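Local coordinates for probable fumarate reductase Ifc3 (Shewanella frigidimarina, PDB 1QO8), which catalyses the essentially unidirectional reduction of fumarate to succinate in vitro, using one FAD and four covalently bound c-type hemes per subunit, at residues L370-V375 with M426-Y430; C82-D86 with H432-L436. All coordinates share one frame; numbering follows the deposited sequence.

In the fold
From the N terminus, the chain first passes through the multiheme cytochrome region, where 82-86 pairs with residues that follow after 345 intervening ones. It then enters the flavoprotein region and reaches 370-375, a loop running into helix 374-377. After 50 intervening residues it reaches 426-430 on helix 425-432, which closes interaction 1. Almost at once, 432-436 at the end of that helix returns to 82-86 and closes interaction 2, so the smaller loop is nested within the larger. With centres 13 Å apart, the contacts tie one helix to a probable substrate-binding loop and, through its C-terminal end, to a heme segment. Y430 and M435 join them directly.

Interaction 1. Residues L370-V375 with M426-Y430; sequences LISETV and MVRGY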
ATOM      1  N   LEU A 370      -9.269  15.886  20.088  1.00 39.91           N
ATOM      2  CA  LEU A 370      -7.879  16.167  20.300  1.00 45.65           C
ATOM      3  C   LEU A 370      -7.671  16.753  21.734  1.00 45.16           C
ATOM      4  O   LEU A 370      -8.404  17.699  22.080  1.00 46.02           O
ATOM      5  CB  LEU A 370      -7.330  17.152  19.277  1.00 44.33           C
ATOM      6  CG  LEU A 370      -7.262  16.878  17.766  1.00 50.15           C
ATOM      7  CD1 LEU A 370      -6.001  17.486  17.115  1.00 47.40           C
ATOM      8  CD2 LEU A 370      -7.282  15.435  17.318  1.00 47.57           C
ATOM      9  N   ILE A 371      -6.950  16.100  22.606  1.00 46.40           N
ATOM     10  CA  ILE A 371      -6.443  16.832  23.819  1.00 44.90           C
ATOM     11  C   ILE A 371      -5.126  17.453  23.415  1.00 43.30           C
ATOM     12  O   ILE A 371      -4.167  16.791  23.045  1.00 40.73           O
ATOM     13  CB  ILE A 371      -6.423  15.925  25.035  1.00 45.96           C
ATOM     14  CG1 ILE A 371      -7.895  15.609  25.391  1.00 49.39           C
ATOM     15  CG2 ILE A 371      -5.834  16.674  26.259  1.00 46.21           C
ATOM     16  CD1 ILE A 371      -8.203  14.202  24.988  1.00 55.11           C
ATOM     17  N   SER A 372      -5.120  18.772  23.297  1.00 41.37           N
ATOM     18  CA  SER A 372      -3.996  19.556  22.955  1.00 40.74           C
ATOM     19  C   SER A 372      -2.746  19.235  23.826  1.00 39.71           C
ATOM     20  O   SER A 372      -2.800  19.018  25.038  1.00 36.11           O
ATOM     21  CB  SER A 372      -4.330  21.052  23.214  1.00 41.30           C
ATOM     22  OG  SER A 372      -3.157  21.736  22.800  1.00 44.09           O
ATOM     23  N   GLU A 373      -1.617  19.204  23.176  1.00 41.16           N
ATOM     24  CA  GLU A 373      -0.292  19.001  23.849  1.00 43.36           C
ATOM     25  C   GLU A 373      -0.018  20.124  24.818  1.00 41.67           C
ATOM     26  O   GLU A 373       0.602  19.873  25.866  1.00 41.02           O
ATOM     27  CB  GLU A 373       0.751  18.792  22.762  1.00 43.08           C
ATOM     28  CG  GLU A 373       1.148  20.095  22.073  1.00 48.00           C
ATOM     29  CD  GLU A 373       2.024  19.775  20.867  1.00 53.11           C
ATOM     30  OE1 GLU A 373       2.250  18.558  20.595  1.00 57.18           O
ATOM     31  OE2 GLU A 373       2.515  20.655  20.162  1.00 55.30           O
ATOM     32  N   THR A 374      -0.664  21.297  24.694  1.00 42.37           N
ATOM     33  CA  THR A 374      -0.526  22.387  25.639  1.00 43.97           C
ATOM     34  C   THR A 374      -1.131  22.042  26.995  1.00 44.37           C
ATOM     35  O   THR A 374      -0.740  22.731  27.987  1.00 43.05           O
ATOM     36  CB  THR A 374      -1.072  23.721  25.135  1.00 47.17           C
ATOM     37  OG1 THR A 374      -2.496  23.761  25.181  1.00 50.90           O
ATOM     38  CG2 THR A 374      -0.641  24.045  23.712  1.00 47.60           C
ATOM     39  N   VAL A 375      -1.968  21.006  27.133  1.00 39.48           N
ATOM     40  CA  VAL A 375      -2.389  20.542  28.436  1.00 37.76           C
ATOM     41  C   VAL A 375      -1.173  20.057  29.257  1.00 41.42           C
ATOM     42  O   VAL A 375      -1.084  20.455  30.435  1.00 37.66           O
ATOM     43  CB  VAL A 375      -3.522  19.526  28.513  1.00 38.42           C
ATOM     44  CG1 VAL A 375      -3.987  19.234  29.936  1.00 35.34           C
ATOM     45  CG2 VAL A 375      -4.758  20.074  27.732  1.00 36.46           C
ATOM     46  N   MET A 426      -9.143  26.182  28.125  1.00 40.37           N
ATOM     47  CA  MET A 426      -9.222  24.942  27.321  1.00 43.12           C
ATOM     48  C   MET A 426      -9.602  23.724  28.099  1.00 41.62           C
ATOM     49  O   MET A 426     -10.561  23.017  27.764  1.00 41.95           O
ATOM     50  CB  MET A 426      -7.890  24.729  26.604  1.00 46.57           C
ATOM     51  CG  MET A 426      -7.776  23.376  25.910  1.00 50.84           C
ATOM     52  SD  MET A 426      -6.120  23.156  25.219  1.00 51.77           S
ATOM     53  CE  MET A 426      -5.927  24.622  24.220  1.00 53.21           C
ATOM     54  N   VAL A 427      -9.216  23.476  29.322  1.00 40.22           N
ATOM     55  CA  VAL A 427      -9.557  22.245  30.030  1.00 42.03           C
ATOM     56  C   VAL A 427     -10.923  22.402  30.655  1.00 43.06           C
ATOM     57  O   VAL A 427     -11.667  21.410  30.921  1.00 41.67           O
ATOM     58  CB  VAL A 427      -8.384  22.181  31.060  1.00 47.60           C
ATOM     59  CG1 VAL A 427      -8.816  21.629  32.366  1.00 47.46           C
ATOM     60  CG2 VAL A 427      -7.086  21.611  30.425  1.00 44.29           C
ATOM     61  N   ARG A 428     -11.302  23.644  30.972  1.00 38.59           N
ATOM     62  CA  ARG A 428     -12.687  23.926  31.408  1.00 42.82           C
ATOM     63  C   ARG A 428     -13.656  23.571  30.225  1.00 39.26           C
ATOM     64  O   ARG A 428     -14.690  23.001  30.517  1.00 40.34           O
ATOM     65  CB  ARG A 428     -12.832  25.356  31.867  1.00 44.01           C
ATOM     66  CG  ARG A 428     -13.945  26.184  32.425  1.00 50.42           C
ATOM     67  CD  ARG A 428     -13.488  27.232  33.486  1.00 54.29           C
ATOM     68  NE  ARG A 428     -12.085  27.584  33.666  1.00 52.12           N
ATOM     69  CZ  ARG A 428     -11.229  28.534  33.306  1.00 52.50           C
ATOM     70  NH1 ARG A 428     -11.434  29.646  32.568  1.00 48.92           N
ATOM     71  NH2 ARG A 428      -9.930  28.417  33.723  1.00 47.31           N
ATOM     72  N   GLY A 429     -13.277  23.833  29.018  1.00 39.42           N
ATOM     73  CA  GLY A 429     -14.047  23.416  27.803  1.00 41.21           C
ATOM     74  C   GLY A 429     -14.132  21.889  27.792  1.00 43.74           C
ATOM     75  O   GLY A 429     -15.237  21.376  27.511  1.00 41.16           O
ATOM     76  N   TYR A 430     -13.077  21.155  28.193  1.00 38.84           N
ATOM     77  CA  TYR A 430     -13.164  19.712  28.163  1.00 41.84           C
ATOM     78  C   TYR A 430     -14.222  19.274  29.193  1.00 43.39           C
ATOM     79  O   TYR A 430     -15.032  18.354  29.005  1.00 42.24           O
ATOM     80  CB  TYR A 430     -11.877  18.960  28.337  1.00 40.83           C
ATOM     81  CG  TYR A 430     -10.743  19.279  27.368  1.00 43.88           C
ATOM     82  CD1 TYR A 430     -11.036  19.583  26.048  1.00 44.69           C
ATOM     83  CD2 TYR A 430      -9.394  19.239  27.751  1.00 41.37           C
ATOM     84  CE1 TYR A 430     -10.043  19.918  25.139  1.00 45.51           C
ATOM     85  CE2 TYR A 430      -8.401  19.534  26.836  1.00 42.32           C
ATOM     86  CZ  TYR A 430      -8.698  19.872  25.569  1.00 44.68           C
ATOM     87  OH  TYR A 430      -7.768  20.183  24.588  1.00 47.08           O
TER
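S372 and Y430 meet through a backbone amide and a phenol: S372 N donates to Y430 OH over 3.3 Å, a long bond but a fairly straight one, with 160° at the hydrogen. The amide reaches the tyrosine obliquely, while apolar groups from 370-375 take up other positions round its ring. I371 CG1 lies over one face, offset toward the rim. The opposite face has M426 O above its centre, a carbonyl from the same helix one turn earlier. At the edge, in the plane of the ring, V375 CG2 stands 3.8 Å from Y430 CE2, so the ring is bordered both above and alongside. V375 also turns both methyls to V427, whose CG2 is 3.9 Å from V375 CG2.

M426 crosses the loop further along. Its extended first two torsions carry SD to 3.4 Å from S372 CB, and the bend at chi3 (-54°) then swings CE to 3.7 Å from T374 OG1. The M426 and T374 side chains cross at about a right angle.

The next shell fixes the loop itself. With OG anti to its own backbone N (chi1 -178°), S372 accepts from T374 N at 3.2 Å in a capping bond, and its carbonyl oxygen takes V375 N. I371 O is held by T362 OG1, while the I371 side chain packs on V492 and V494 of strand 489-505. E373, whose CB bond leads away from 426-430, forms a salt bridge with R397, the proton donor by similarity. S372 and E373 are themselves, by similarity, fumarate- and succinate-binding residues, and this capped turn is consistent with the substrate-binding loop of an FAD-dependent fumarate reductase.

Interaction 2. Residues C82-D86 with H432-L436; sequences CHSFD and HLEML. With HEM (protoporphyrin IX containing Fe), chain C.
F85 and L433 lie side by side and point the same way, toward the heme, with the carboxylate of E434 near the base of the phenylalanine. F85 CB is 4.1 Å from E434 OE1. Beyond it, CG sits beside the backbone N and anti to the carbonyl carbon (chi1 -51°), which sends the ring toward the heme and the H83 imidazole. F85 CD1 then passes L433 O at 3.9 Å, and F85 CE1 meets L433 CD2, also at 3.9 Å and in the plane of the ring. At the tip, F85 CZ comes within 3.5 Å of the heme bridge carbon CHB; the same atom lies over one face of the H83 imidazole, offset toward its rim. The L433 methyl CD2 adds to this apolar layer, 3.6 Å from heme C3A, and F53 stacks on the F85 ring.

Outside the apolar layer, E434 makes the polar link. Its OE1 accepts from D86 N at 2.7 Å on the syn side, 23° out of the carboxylate plane, with a bent 142° at the hydrogen. A water donates to the same oxygen from 2.6 Å and reaches S84 O only weakly. With an alanine here the carboxylate is gone, and the D86 amide would probably lose its acceptor and the water keep just its weak bond to S84 O. The D86 carboxylate, probably of like charge, leads away.

E434, at positive phi, is the C-prime residue of a Schellman motif ending helix 425-432, a turn consistent with its side chain facing 82-86. H83 NE2 binds the heme iron, with H59 as the other axial ligand, and C82 is a covalent heme attachment by similarity. Such a bis-histidine c-type heme, packed between cytochrome and flavoprotein regions, is consistent with an electron-transfer path to the flavin; the nearest atoms of FAD and the H83 side chain are about 10 Å apart.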
ATOM      1  N   CYS A  82     -19.287  10.744  18.429  1.00 39.94           N
ATOM      2  CA  CYS A  82     -18.046  11.410  18.708  1.00 42.60           C
ATOM      3  C   CYS A  82     -17.878  11.823  20.160  1.00 43.22           C
ATOM      4  O   CYS A  82     -16.752  11.599  20.670  1.00 43.98           O
ATOM      5  CB  CYS A  82     -17.827  12.639  17.866  1.00 40.29           C
ATOM      6  SG  CYS A  82     -18.074  12.298  16.111  1.00 37.27           S
ATOM      7  N   HIS A  83     -18.946  12.280  20.796  1.00 38.02           N
ATOM      8  CA  HIS A  83     -18.821  12.750  22.176  1.00 37.73           C
ATOM      9  C   HIS A  83     -19.260  11.667  23.131  1.00 37.15           C
ATOM     10  O   HIS A  83     -19.716  10.578  22.741  1.00 38.77           O
ATOM     11  CB  HIS A  83     -19.606  14.004  22.455  1.00 35.28           C
ATOM     12  CG  HIS A  83     -19.349  15.210  21.605  1.00 34.50           C
ATOM     13  ND1 HIS A  83     -18.286  16.111  21.872  1.00 36.89           N
ATOM     14  CD2 HIS A  83     -19.946  15.696  20.534  1.00 34.63           C
ATOM     15  CE1 HIS A  83     -18.332  17.091  20.967  1.00 38.07           C
ATOM     16  NE2 HIS A  83     -19.354  16.874  20.058  1.00 31.43           N
ATOM     17  N   SER A  84     -19.288  11.949  24.426  1.00 38.19           N
ATOM     18  CA  SER A  84     -19.928  10.926  25.289  1.00 44.84           C
ATOM     19  C   SER A  84     -20.817  11.634  26.291  1.00 45.88           C
ATOM     20  O   SER A  84     -20.684  11.365  27.470  1.00 47.26           O
ATOM     21  CB  SER A  84     -18.877   9.983  25.849  1.00 51.90           C
ATOM     22  OG  SER A  84     -19.379   8.667  26.159  1.00 54.91           O
ATOM     23  N   PHE A  85     -21.660  12.597  25.880  1.00 45.94           N
ATOM     24  CA  PHE A  85     -22.528  13.279  26.830  1.00 47.24           C
ATOM     25  C   PHE A  85     -23.373  12.260  27.585  1.00 47.07           C
ATOM     26  O   PHE A  85     -23.641  11.226  26.989  1.00 46.91           O
ATOM     27  CB  PHE A  85     -23.420  14.309  26.176  1.00 45.58           C
ATOM     28  CG  PHE A  85     -22.682  15.274  25.290  1.00 46.35           C
ATOM     29  CD1 PHE A  85     -21.596  16.031  25.745  1.00 48.86           C
ATOM     30  CD2 PHE A  85     -23.040  15.441  23.995  1.00 42.69           C
ATOM     31  CE1 PHE A  85     -20.968  16.916  24.885  1.00 48.58           C
ATOM     32  CE2 PHE A  85     -22.427  16.309  23.146  1.00 43.00           C
ATOM     33  CZ  PHE A  85     -21.389  17.087  23.571  1.00 48.61           C
ATOM     34  N   ASP A  86     -23.735  12.546  28.832  1.00 48.95           N
ATOM     35  CA  ASP A  86     -24.537  11.580  29.585  1.00 54.13           C
ATOM     36  C   ASP A  86     -25.987  12.140  29.562  1.00 55.76           C
ATOM     37  O   ASP A  86     -26.187  13.308  29.908  1.00 54.07           O
ATOM     38  CB  ASP A  86     -24.043  11.562  31.027  1.00 59.94           C
ATOM     39  CG  ASP A  86     -24.882  10.749  31.980  1.00 63.26           C
ATOM     40  OD1 ASP A  86     -25.463   9.706  31.628  1.00 64.95           O
ATOM     41  OD2 ASP A  86     -25.010  11.098  33.169  1.00 67.01           O
ATOM     42  N   HIS A 432     -16.827  20.981  30.193  1.00 44.74           N
ATOM     43  CA  HIS A 432     -18.167  21.267  29.699  1.00 49.61           C
ATOM     44  C   HIS A 432     -18.593  20.159  28.710  1.00 48.10           C
ATOM     45  O   HIS A 432     -19.732  19.764  28.691  1.00 45.84           O
ATOM     46  CB  HIS A 432     -18.241  22.545  28.836  1.00 52.72           C
ATOM     47  CG  HIS A 432     -18.024  23.804  29.588  1.00 59.79           C
ATOM     48  ND1 HIS A 432     -17.553  24.991  29.032  1.00 61.68           N
ATOM     49  CD2 HIS A 432     -18.217  24.031  30.934  1.00 61.26           C
ATOM     50  CE1 HIS A 432     -17.485  25.884  30.038  1.00 63.80           C
ATOM     51  NE2 HIS A 432     -17.893  25.336  31.189  1.00 63.78           N
ATOM     52  N   LEU A 433     -17.667  19.558  27.978  1.00 45.67           N
ATOM     53  CA  LEU A 433     -17.880  18.378  27.164  1.00 45.06           C
ATOM     54  C   LEU A 433     -17.967  17.103  27.927  1.00 44.06           C
ATOM     55  O   LEU A 433     -18.002  16.033  27.290  1.00 45.59           O
ATOM     56  CB  LEU A 433     -16.825  18.290  26.040  1.00 42.31           C
ATOM     57  CG  LEU A 433     -16.886  19.515  25.133  1.00 45.93           C
ATOM     58  CD1 LEU A 433     -15.843  19.442  24.000  1.00 42.82           C
ATOM     59  CD2 LEU A 433     -18.298  19.697  24.532  1.00 46.36           C
ATOM     60  N   GLU A 434     -17.983  17.154  29.246  1.00 40.83           N
ATOM     61  CA  GLU A 434     -17.986  16.025  30.131  1.00 41.93           C
ATOM     62  C   GLU A 434     -16.838  15.066  29.856  1.00 42.49           C
ATOM     63  O   GLU A 434     -16.917  13.883  30.229  1.00 40.51           O
ATOM     64  CB  GLU A 434     -19.362  15.272  30.087  1.00 45.36           C
ATOM     65  CG  GLU A 434     -20.562  16.193  30.346  1.00 47.09           C
ATOM     66  CD  GLU A 434     -21.894  15.466  30.158  1.00 49.89           C
ATOM     67  OE1 GLU A 434     -22.081  14.239  30.049  1.00 49.68           O
ATOM     68  OE2 GLU A 434     -22.932  16.109  30.187  1.00 53.37           O
ATOM     69  N   MET A 435     -15.668  15.575  29.484  1.00 43.30           N
ATOM     70  CA  MET A 435     -14.510  14.666  29.333  1.00 45.61           C
ATOM     71  C   MET A 435     -13.670  14.414  30.573  1.00 46.34           C
ATOM     72  O   MET A 435     -12.851  13.458  30.679  1.00 43.76           O
ATOM     73  CB  MET A 435     -13.678  15.320  28.209  1.00 46.62           C
ATOM     74  CG  MET A 435     -14.433  15.105  26.844  1.00 48.00           C
ATOM     75  SD  MET A 435     -13.468  16.162  25.682  1.00 52.18           S
ATOM     76  CE  MET A 435     -11.989  15.129  25.467  1.00 55.49           C
ATOM     77  N   LEU A 436     -13.883  15.266  31.591  1.00 42.85           N
ATOM     78  CA  LEU A 436     -12.993  15.106  32.789  1.00 41.34           C
ATOM     79  C   LEU A 436     -13.612  14.244  33.849  1.00 42.26           C
ATOM     80  O   LEU A 436     -14.737  14.572  34.321  1.00 44.58           O
ATOM     81  CB  LEU A 436     -12.776  16.494  33.413  1.00 38.41           C
ATOM     82  CG  LEU A 436     -12.171  17.533  32.479  1.00 38.91           C
ATOM     83  CD1 LEU A 436     -11.787  18.718  33.339  1.00 38.61           C
ATOM     84  CD2 LEU A 436     -11.055  16.878  31.620  1.00 36.27           C
TER
HETATM   85  CHA HEM C 601     -17.054  20.426  19.749  1.00 38.03           C
HETATM   86  CHB HEM C 601     -21.616  19.537  21.152  1.00 39.81           C
HETATM   87  CHC HEM C 601     -21.826  16.349  17.528  1.00 36.98           C
HETATM   88  CHD HEM C 601     -17.002  16.451  17.039  1.00 38.98           C
HETATM   89  C1A HEM C 601     -18.243  20.550  20.416  1.00 40.06           C
HETATM   90  C2A HEM C 601     -18.661  21.551  21.384  1.00 43.60           C
HETATM   91  C3A HEM C 601     -19.910  21.309  21.756  1.00 38.88           C
HETATM   92  C4A HEM C 601     -20.333  20.098  21.047  1.00 42.62           C
HETATM   93  CMA HEM C 601     -20.828  22.024  22.777  1.00 38.95           C
HETATM   94  CAA HEM C 601     -17.719  22.675  21.925  1.00 39.48           C
HETATM   95  CBA HEM C 601     -17.880  24.019  21.189  1.00 47.07           C
HETATM   96  CGA HEM C 601     -17.304  23.911  19.796  1.00 51.28           C
HETATM   97  O1A HEM C 601     -18.153  24.090  18.860  1.00 58.20           O
HETATM   98  O2A HEM C 601     -16.068  23.656  19.644  1.00 50.82           O
HETATM   99  C1B HEM C 601     -22.121  18.716  20.151  1.00 42.26           C
HETATM  100  C2B HEM C 601     -23.526  18.407  19.921  1.00 39.27           C
HETATM  101  C3B HEM C 601     -23.564  17.565  18.904  1.00 43.60           C
HETATM  102  C4B HEM C 601     -22.227  17.274  18.461  1.00 40.64           C
HETATM  103  CMB HEM C 601     -24.632  19.059  20.735  1.00 41.43           C
HETATM  104  CAB HEM C 601     -24.799  16.977  18.096  1.00 42.02           C
HETATM  105  CBB HEM C 601     -25.976  17.610  18.089  1.00 40.62           C
HETATM  106  C1C HEM C 601     -20.556  16.009  17.127  1.00 40.09           C
HETATM  107  C2C HEM C 601     -20.163  15.052  16.099  1.00 41.55           C
HETATM  108  C3C HEM C 601     -18.843  15.122  15.954  1.00 42.29           C
HETATM  109  C4C HEM C 601     -18.346  16.118  16.872  1.00 41.47           C
HETATM  110  CMC HEM C 601     -21.203  14.161  15.411  1.00 40.16           C
HETATM  111  CAC HEM C 601     -17.861  14.387  14.970  1.00 40.44           C
HETATM  112  CBC HEM C 601     -18.197  14.091  13.717  1.00 41.81           C
HETATM  113  C1D HEM C 601     -16.596  17.577  17.707  1.00 38.25           C
HETATM  114  C2D HEM C 601     -15.214  18.101  17.704  1.00 38.85           C
HETATM  115  C3D HEM C 601     -15.239  19.199  18.440  1.00 39.48           C
HETATM  116  C4D HEM C 601     -16.584  19.416  18.934  1.00 37.50           C
HETATM  117  CMD HEM C 601     -14.048  17.419  16.959  1.00 32.09           C
HETATM  118  CAD HEM C 601     -14.042  20.153  18.794  1.00 37.59           C
HETATM  119  CBD HEM C 601     -13.567  19.951  20.211  1.00 42.98           C
HETATM  120  CGD HEM C 601     -12.431  20.857  20.751  1.00 47.44           C
HETATM  121  O1D HEM C 601     -11.459  21.132  20.022  1.00 47.48           O
HETATM  122  O2D HEM C 601     -12.508  21.289  21.919  1.00 48.60           O
HETATM  123  NA  HEM C 601     -19.336  19.716  20.191  1.00 41.31           N
HETATM  124  NB  HEM C 601     -21.355  17.984  19.268  1.00 41.09           N
HETATM  125  NC  HEM C 601     -19.417  16.646  17.570  1.00 41.44           N
HETATM  126  ND  HEM C 601     -17.398  18.386  18.461  1.00 39.24           N
HETATM  127 FE   HEM C 601     -19.401  18.235  18.806  1.00 37.13          FE
HETATM  128  O   HOH W   1     -20.787  12.080  30.794  1.00 55.80           O